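Local coordinates for type IV pilus biogenesis protein PilB (Streptococcus sanguinis, PDB 7B7P) that serves as a two-module minor type IV pilin with a direct role in adhesion, carrying a metal-binding von Willebrand factor A-like module, at residues R196-I201 against T400-L405; A30-I35 against D419-S424. One frame throughout, in Å; residues are numbered along the deposited sequence.

Both contacts use the long helix 402-424, contact 1 at its first turn and contact 2 near its C-terminal end, with their centres about 29 Å apart and no touch between them. Contact 1 lies inside the von Willebrand factor A-like module, where helix 191-209 runs beside the start of helix 402-424; contact 2 joins the end region of that helix to strand 32-36 of the N-terminal pilin module. Each is partly buried, mixing buried side chains with exposed ones. Their chemistry differs: contact 1 is a lysine-glutamate network beside a leucine contact, whereas contact 2 sets aromatic rings against a serine and the helix backbone, with no hydrogen bond between its segments. Along the sequence, contact 1 is nested within the loop that contact 2 closes.

Contact 1: residues R196-I201 against T400-L405; sequences RKKSVI and TNEEAL
Lys198 reaches from helix 191-209 to the first turn of helix 402-424 and meets three residues there: its ammonium group meets two acids, CE lies along Glu402 and CB against Leu405. NZ forms a salt bridge with Glu402, 3.4 Å from OE1 and only weakly hydrogen-bonded to it, and a longer one with Glu403, 3.6 Å from OE1. The lysine and Glu402 side chains cross at about a right angle, with CE of Lys198 3.6 Å from Glu402 CG. Nearer the backbone, Lys198 CB lies 3.8 Å from Leu405 CD2. A bend at chi2 (-50°) lets the lysine chain pass the leucine and turn toward the acids; long and amphipathic, lysine suits a place that is nonpolar near the backbone and charged at the tip. Glu402 approaches with CG anti to its backbone N (chi1 -167°) and an extended chain that carries the carboxylate toward Lys198.

In the next shell, Gln406 OE1 accepts a hydrogen bond from Lys198 NZ, a firmer tie than the weak bond to Glu402. The two helices pack side by side in the von Willebrand factor A-like module, and Leu405 rests on Ile368 and Phe370 of its strand 364-370. Asn401 is the N-cap of helix 402-424: its OD1 takes the N-H of Ala404 at 3.0 Å from above the carbonyl plane, and more weakly that of Glu403, fixing the turn that presents both glutamates.

Acids crowd this ammonium group, Glu189 also lying close to Glu402, and the lysine probably eases their repulsion. With Glu402 OE1 and Glu403 OE1 2.7 Å apart, one acid probably holds a proton.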
ATOM      1  N   ARG A 196      -4.558 -12.756  16.862  1.00 64.02           N
ATOM      2  CA  ARG A 196      -5.787 -13.364  16.349  1.00 68.62           C
ATOM      3  C   ARG A 196      -6.923 -12.345  16.265  1.00 73.91           C
ATOM      4  O   ARG A 196      -7.510 -12.135  15.194  1.00 74.44           O
ATOM      5  CB  ARG A 196      -6.199 -14.530  17.230  1.00 67.76           C
ATOM      6  CG  ARG A 196      -5.311 -15.721  17.146  1.00 71.03           C
ATOM      7  CD  ARG A 196      -5.955 -16.785  17.955  1.00 72.93           C
ATOM      8  NE  ARG A 196      -5.040 -17.766  18.522  1.00 80.14           N
ATOM      9  CZ  ARG A 196      -4.753 -18.919  17.931  1.00 76.18           C
ATOM     10  NH1 ARG A 196      -5.285 -19.189  16.748  1.00 73.24           N
ATOM     11  NH2 ARG A 196      -3.938 -19.794  18.517  1.00 73.84           N
ATOM     12  N   LYS A 197      -7.232 -11.682  17.385  1.00 71.65           N
ATOM     13  CA  LYS A 197      -8.333 -10.721  17.394  1.00 77.29           C
ATOM     14  C   LYS A 197      -8.097  -9.594  16.391  1.00 73.94           C
ATOM     15  O   LYS A 197      -8.983  -9.262  15.591  1.00 75.77           O
ATOM     16  CB  LYS A 197      -8.532 -10.148  18.804  1.00 78.49           C
ATOM     17  CG  LYS A 197      -8.825 -11.179  19.908  1.00 83.41           C
ATOM     18  CD  LYS A 197      -9.020 -10.469  21.260  1.00 90.43           C
ATOM     19  CE  LYS A 197      -9.535 -11.412  22.344  1.00 95.79           C
ATOM     20  NZ  LYS A 197      -8.625 -12.591  22.585  1.00 94.60           N
ATOM     21  N   LYS A 198      -6.904  -8.990  16.411  1.00 75.82           N
ATOM     22  CA  LYS A 198      -6.690  -7.785  15.610  1.00 74.93           C
ATOM     23  C   LYS A 198      -6.612  -8.076  14.116  1.00 72.84           C
ATOM     24  O   LYS A 198      -6.877  -7.179  13.300  1.00 73.45           O
ATOM     25  CB  LYS A 198      -5.419  -7.057  16.062  1.00 69.64           C
ATOM     26  CG  LYS A 198      -5.509  -6.428  17.442  1.00 76.56           C
ATOM     27  CD  LYS A 198      -6.766  -5.569  17.583  1.00 76.47           C
ATOM     28  CE  LYS A 198      -6.784  -4.817  18.909  1.00 75.40           C
ATOM     29  NZ  LYS A 198      -8.136  -4.222  19.170  1.00 75.45           N
ATOM     30  N   SER A 199      -6.256  -9.296  13.724  1.00 73.71           N
ATOM     31  CA  SER A 199      -6.250  -9.590  12.297  1.00 77.49           C
ATOM     32  C   SER A 199      -7.627 -10.013  11.787  1.00 76.11           C
ATOM     33  O   SER A 199      -7.943  -9.765  10.615  1.00 74.64           O
ATOM     34  CB  SER A 199      -5.176 -10.642  11.970  1.00 68.56           C
ATOM     35  OG  SER A 199      -5.431 -11.888  12.584  1.00 67.76           O
ATOM     36  N   VAL A 200      -8.468 -10.596  12.647  1.00 76.77           N
ATOM     37  CA  VAL A 200      -9.889 -10.745  12.316  1.00 76.54           C
ATOM     38  C   VAL A 200     -10.494  -9.387  11.960  1.00 79.45           C
ATOM     39  O   VAL A 200     -11.162  -9.235  10.929  1.00 81.28           O
ATOM     40  CB  VAL A 200     -10.647 -11.419  13.474  1.00 78.86           C
ATOM     41  CG1 VAL A 200     -12.157 -11.426  13.200  1.00 85.72           C
ATOM     42  CG2 VAL A 200     -10.156 -12.840  13.678  1.00 77.42           C
ATOM     43  N   ILE A 201     -10.238  -8.370  12.794  1.00 79.42           N
ATOM     44  CA  ILE A 201     -10.684  -7.006  12.490  1.00 73.18           C
ATOM     45  C   ILE A 201     -10.132  -6.545  11.145  1.00 80.23           C
ATOM     46  O   ILE A 201     -10.850  -5.951  10.328  1.00 85.25           O
ATOM     47  CB  ILE A 201     -10.279  -6.048  13.626  1.00 79.21           C
ATOM     48  CG1 ILE A 201     -11.001  -6.416  14.927  1.00 80.58           C
ATOM     49  CG2 ILE A 201     -10.551  -4.592  13.250  1.00 78.73           C
ATOM     50  CD1 ILE A 201     -10.855  -5.376  16.011  1.00 73.00           C
ATOM     51  N   THR A 400       3.867  -1.452  19.606  1.00 67.71           N
ATOM     52  CA  THR A 400       4.277  -1.879  20.934  1.00 68.66           C
ATOM     53  C   THR A 400       3.106  -2.149  21.875  1.00 69.68           C
ATOM     54  O   THR A 400       3.337  -2.542  23.021  1.00 68.19           O
ATOM     55  CB  THR A 400       5.210  -0.838  21.565  1.00 68.17           C
ATOM     56  OG1 THR A 400       4.474   0.368  21.797  1.00 74.74           O
ATOM     57  CG2 THR A 400       6.412  -0.540  20.641  1.00 55.18           C
ATOM     58  N   ASN A 401       1.863  -1.967  21.436  1.00 68.05           N
ATOM     59  CA  ASN A 401       0.738  -2.322  22.293  1.00 70.75           C
ATOM     60  C   ASN A 401      -0.453  -2.714  21.428  1.00 73.28           C
ATOM     61  O   ASN A 401      -0.394  -2.673  20.198  1.00 69.98           O
ATOM     62  CB  ASN A 401       0.378  -1.182  23.265  1.00 66.40           C
ATOM     63  CG  ASN A 401       0.192   0.139  22.569  1.00 66.77           C
ATOM     64  OD1 ASN A 401      -0.781   0.334  21.853  1.00 70.28           O
ATOM     65  ND2 ASN A 401       1.141   1.052  22.758  1.00 70.89           N
ATOM     66  N   GLU A 402      -1.552  -3.062  22.100  1.00 75.45           N
ATOM     67  CA  GLU A 402      -2.708  -3.640  21.422  1.00 80.28           C
ATOM     68  C   GLU A 402      -3.337  -2.671  20.424  1.00 80.45           C
ATOM     69  O   GLU A 402      -3.855  -3.104  19.387  1.00 81.34           O
ATOM     70  CB  GLU A 402      -3.747  -4.096  22.459  1.00 78.77           C
ATOM     71  CG  GLU A 402      -4.824  -4.973  21.874  1.00 82.32           C
ATOM     72  CD  GLU A 402      -6.156  -4.916  22.615  1.00 96.62           C
ATOM     73  OE1 GLU A 402      -6.963  -3.993  22.331  1.00 95.94           O
ATOM     74  OE2 GLU A 402      -6.410  -5.813  23.458  1.00 99.39           O
ATOM     75  N   GLU A 403      -3.306  -1.367  20.705  1.00 77.59           N
ATOM     76  CA  GLU A 403      -3.977  -0.423  19.821  1.00 76.58           C
ATOM     77  C   GLU A 403      -3.058   0.124  18.743  1.00 73.19           C
ATOM     78  O   GLU A 403      -3.536   0.544  17.678  1.00 74.22           O
ATOM     79  CB  GLU A 403      -4.590   0.727  20.632  1.00 81.56           C
ATOM     80  CG  GLU A 403      -6.097   0.549  20.799  1.00 91.88           C
ATOM     81  CD  GLU A 403      -6.456  -0.592  21.762  1.00 99.71           C
ATOM     82  OE1 GLU A 403      -7.319  -1.437  21.383  1.00 91.47           O
ATOM     83  OE2 GLU A 403      -5.892  -0.626  22.892  1.00 97.18           O
ATOM     84  N   ALA A 404      -1.750   0.118  18.984  1.00 70.38           N
ATOM     85  CA  ALA A 404      -0.820   0.354  17.890  1.00 74.07           C
ATOM     86  C   ALA A 404      -1.034  -0.674  16.780  1.00 67.52           C
ATOM     87  O   ALA A 404      -1.103  -0.327  15.595  1.00 70.54           O
ATOM     88  CB  ALA A 404       0.612   0.320  18.418  1.00 71.92           C
ATOM     89  N   LEU A 405      -1.198  -1.941  17.150  1.00 66.86           N
ATOM     90  CA  LEU A 405      -1.403  -2.968  16.136  1.00 67.89           C
ATOM     91  C   LEU A 405      -2.673  -2.699  15.332  1.00 71.23           C
ATOM     92  O   LEU A 405      -2.647  -2.692  14.092  1.00 71.37           O
ATOM     93  CB  LEU A 405      -1.435  -4.351  16.779  1.00 64.23           C
ATOM     94  CG  LEU A 405      -1.557  -5.447  15.716  1.00 70.19           C
ATOM     95  CD1 LEU A 405      -0.441  -5.348  14.635  1.00 61.29           C
ATOM     96  CD2 LEU A 405      -1.614  -6.825  16.355  1.00 55.64           C
TER

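Contact 2: residues A30-I35 against D419-S424; sequences ATSIFI and DLWFVS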
ATOM      1  N   ALA A  30     -18.665  15.432  -8.301  1.00 91.83           N
ATOM      2  CA  ALA A  30     -17.761  14.326  -8.592  1.00 89.40           C
ATOM      3  C   ALA A  30     -17.575  13.438  -7.369  1.00 86.68           C
ATOM      4  O   ALA A  30     -17.440  13.921  -6.242  1.00 87.90           O
ATOM      5  CB  ALA A  30     -16.408  14.843  -9.070  1.00 83.42           C
ATOM      6  N   THR A  31     -17.583  12.131  -7.599  1.00 88.84           N
ATOM      7  CA  THR A  31     -17.352  11.195  -6.511  1.00 87.20           C
ATOM      8  C   THR A  31     -15.890  10.769  -6.399  1.00 79.82           C
ATOM      9  O   THR A  31     -15.534  10.099  -5.429  1.00 81.84           O
ATOM     10  CB  THR A  31     -18.271   9.975  -6.666  1.00 87.72           C
ATOM     11  OG1 THR A  31     -18.313   9.573  -8.041  1.00 92.06           O
ATOM     12  CG2 THR A  31     -19.689  10.326  -6.203  1.00 91.79           C
ATOM     13  N   SER A  32     -15.037  11.163  -7.346  1.00 77.60           N
ATOM     14  CA  SER A  32     -13.591  11.045  -7.187  1.00 83.18           C
ATOM     15  C   SER A  32     -12.921  12.079  -8.082  1.00 76.80           C
ATOM     16  O   SER A  32     -13.389  12.348  -9.190  1.00 80.84           O
ATOM     17  CB  SER A  32     -13.082   9.636  -7.526  1.00 80.28           C
ATOM     18  OG  SER A  32     -13.285   9.338  -8.893  1.00 84.16           O
ATOM     19  N   ILE A  33     -11.835  12.663  -7.592  1.00 75.47           N
ATOM     20  CA  ILE A  33     -11.155  13.770  -8.252  1.00 77.63           C
ATOM     21  C   ILE A  33      -9.678  13.444  -8.324  1.00 74.78           C
ATOM     22  O   ILE A  33      -9.083  13.032  -7.323  1.00 78.77           O
ATOM     23  CB  ILE A  33     -11.328  15.110  -7.498  1.00 77.38           C
ATOM     24  CG1 ILE A  33     -12.793  15.485  -7.348  1.00 77.38           C
ATOM     25  CG2 ILE A  33     -10.549  16.220  -8.211  1.00 71.03           C
ATOM     26  CD1 ILE A  33     -13.334  16.138  -8.566  1.00 82.28           C
ATOM     27  N   PHE A  34      -9.080  13.681  -9.488  1.00 72.00           N
ATOM     28  CA  PHE A  34      -7.636  13.630  -9.664  1.00 74.06           C
ATOM     29  C   PHE A  34      -7.184  14.972 -10.212  1.00 74.85           C
ATOM     30  O   PHE A  34      -7.683  15.414 -11.249  1.00 75.51           O
ATOM     31  CB  PHE A  34      -7.226  12.495 -10.618  1.00 79.93           C
ATOM     32  CG  PHE A  34      -7.369  11.120 -10.022  1.00 78.73           C
ATOM     33  CD1 PHE A  34      -8.603  10.489 -10.001  1.00 79.24           C
ATOM     34  CD2 PHE A  34      -6.274  10.464  -9.473  1.00 81.64           C
ATOM     35  CE1 PHE A  34      -8.746   9.227  -9.439  1.00 84.00           C
ATOM     36  CE2 PHE A  34      -6.408   9.199  -8.913  1.00 79.98           C
ATOM     37  CZ  PHE A  34      -7.643   8.583  -8.898  1.00 83.02           C
ATOM     38  N   ILE A  35      -6.245  15.618  -9.526  1.00 77.17           N
ATOM     39  CA  ILE A  35      -5.571  16.783 -10.089  1.00 75.55           C
ATOM     40  C   ILE A  35      -4.417  16.299 -10.961  1.00 79.60           C
ATOM     41  O   ILE A  35      -3.612  15.458 -10.539  1.00 76.90           O
ATOM     42  CB  ILE A  35      -5.079  17.726  -8.981  1.00 73.50           C
ATOM     43  CG1 ILE A  35      -6.249  18.219  -8.134  1.00 78.36           C
ATOM     44  CG2 ILE A  35      -4.383  18.927  -9.582  1.00 74.00           C
ATOM     45  CD1 ILE A  35      -5.927  19.490  -7.379  1.00 77.15           C
ATOM     46  N   ASP A 419      -3.865   2.778  -3.122  1.00 84.23           N
ATOM     47  CA  ASP A 419      -3.243   2.225  -4.323  1.00 79.98           C
ATOM     48  C   ASP A 419      -4.301   1.826  -5.341  1.00 77.99           C
ATOM     49  O   ASP A 419      -4.157   2.099  -6.538  1.00 80.94           O
ATOM     50  CB  ASP A 419      -2.377   1.014  -3.979  1.00 83.40           C
ATOM     51  CG  ASP A 419      -1.209   1.357  -3.069  1.00 83.10           C
ATOM     52  OD1 ASP A 419      -0.724   2.516  -3.099  1.00 77.35           O
ATOM     53  OD2 ASP A 419      -0.779   0.441  -2.330  1.00 82.59           O
ATOM     54  N   LEU A 420      -5.372   1.178  -4.873  1.00 78.03           N
ATOM     55  CA  LEU A 420      -6.465   0.772  -5.749  1.00 78.76           C
ATOM     56  C   LEU A 420      -7.070   1.969  -6.476  1.00 85.69           C
ATOM     57  O   LEU A 420      -7.200   1.964  -7.706  1.00 86.63           O
ATOM     58  CB  LEU A 420      -7.530   0.044  -4.929  1.00 78.49           C
ATOM     59  CG  LEU A 420      -8.654  -0.571  -5.760  1.00 88.92           C
ATOM     60  CD1 LEU A 420      -8.103  -1.638  -6.704  1.00 89.51           C
ATOM     61  CD2 LEU A 420      -9.707  -1.151  -4.859  1.00 84.76           C
ATOM     62  N   TRP A 421      -7.453   3.004  -5.722  1.00 84.71           N
ATOM     63  CA  TRP A 421      -7.956   4.231  -6.334  1.00 84.79           C
ATOM     64  C   TRP A 421      -6.955   4.807  -7.323  1.00 84.08           C
ATOM     65  O   TRP A 421      -7.319   5.195  -8.438  1.00 86.94           O
ATOM     66  CB  TRP A 421      -8.292   5.254  -5.244  1.00 84.41           C
ATOM     67  CG  TRP A 421      -9.672   5.071  -4.762  1.00 83.59           C
ATOM     68  CD1 TRP A 421     -10.076   4.545  -3.559  1.00 87.87           C
ATOM     69  CD2 TRP A 421     -10.857   5.360  -5.496  1.00 90.79           C
ATOM     70  NE1 TRP A 421     -11.453   4.501  -3.501  1.00 91.35           N
ATOM     71  CE2 TRP A 421     -11.954   4.998  -4.680  1.00 94.80           C
ATOM     72  CE3 TRP A 421     -11.104   5.901  -6.769  1.00 89.87           C
ATOM     73  CZ2 TRP A 421     -13.275   5.163  -5.098  1.00 95.79           C
ATOM     74  CZ3 TRP A 421     -12.417   6.060  -7.183  1.00 90.39           C
ATOM     75  CH2 TRP A 421     -13.485   5.693  -6.350  1.00 93.82           C
ATOM     76  N   PHE A 422      -5.682   4.837  -6.944  1.00 85.90           N
ATOM     77  CA  PHE A 422      -4.682   5.511  -7.759  1.00 85.63           C
ATOM     78  C   PHE A 422      -4.426   4.786  -9.071  1.00 89.77           C
ATOM     79  O   PHE A 422      -4.050   5.424 -10.064  1.00 92.34           O
ATOM     80  CB  PHE A 422      -3.389   5.637  -6.970  1.00 87.38           C
ATOM     81  CG  PHE A 422      -2.727   6.955  -7.113  1.00 85.59           C
ATOM     82  CD1 PHE A 422      -1.942   7.226  -8.217  1.00 88.82           C
ATOM     83  CD2 PHE A 422      -2.885   7.930  -6.136  1.00 89.66           C
ATOM     84  CE1 PHE A 422      -1.318   8.461  -8.353  1.00 89.08           C
ATOM     85  CE2 PHE A 422      -2.267   9.167  -6.259  1.00 87.60           C
ATOM     86  CZ  PHE A 422      -1.481   9.435  -7.369  1.00 88.32           C
ATOM     87  N   VAL A 423      -4.604   3.466  -9.096  1.00 87.38           N
ATOM     88  CA  VAL A 423      -4.288   2.701 -10.299  1.00 90.64           C
ATOM     89  C   VAL A 423      -5.498   2.591 -11.226  1.00 89.00           C
ATOM     90  O   VAL A 423      -5.337   2.548 -12.451  1.00 87.12           O
ATOM     91  CB  VAL A 423      -3.722   1.315  -9.923  1.00 92.46           C
ATOM     92  CG1 VAL A 423      -4.845   0.339  -9.491  1.00 90.02           C
ATOM     93  CG2 VAL A 423      -2.890   0.751 -11.075  1.00 92.15           C
ATOM     94  N   SER A 424      -6.713   2.572 -10.669  1.00 86.57           N
ATOM     95  CA  SER A 424      -7.892   2.741 -11.501  1.00 88.23           C
ATOM     96  C   SER A 424      -7.960   4.138 -12.107  1.00 89.53           C
ATOM     97  O   SER A 424      -8.672   4.349 -13.095  1.00 90.27           O
ATOM     98  CB  SER A 424      -9.155   2.447 -10.691  1.00 87.59           C
ATOM     99  OG  SER A 424      -8.968   1.351  -9.805  1.00 86.89           O
TER
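Trp421 and Phe422, neighbours near the end of helix 402-424, meet Ser32 and Phe34 of the strand. Before them in sequence, Asp419 faces elsewhere, forming a salt bridge with Arg364 and a hydrogen bond with Tyr278, which tie this turn to strands of the von Willebrand factor A-like module. The Leu420 side chain touches Gln159.

Trp421 makes two different contacts. The six-membered part of its indole reaches Ser32, whose CB is 3.7 Å from CZ3; serine is small enough to let so broad a ring come close to the strand. Its backbone carbonyl instead meets Phe34: Trp421 O lies 3.4 Å from Phe34 CZ, at the ring edge and near its plane, where the weakly positive aromatic hydrogens suit an oxygen. Phe34 holds CG anti to its own carbonyl carbon (chi1 -72°), which extends the ring from the strand so that its CZ edge meets the helix.

Strand 32-36 belongs to the mixed sheet of the pilin module, between strands 148-152 and 136-139, and starts at a classic beta bulge where Thr31 and Ser32 both face Arg152. The axes of strand residues 32-35 and helix residues 419-424 come within 10.4 Å at an angle of 68°. Phe137 of the adjoining strand stacks on Phe34 and also meets the indole, extending the aromatic cluster across the junction of the two modules.

Phe422 borders this packing mainly through its backbone, its CA being 4.2 Å from Phe34 CE2 at the ring edge. At Ser424 the hydroxyl turns back on the helix, OG donating to Leu420 O at 2.8 Å; that same oxygen accepts the Ser424 N-H, while Ser424 O receives the indole N-H of Trp52.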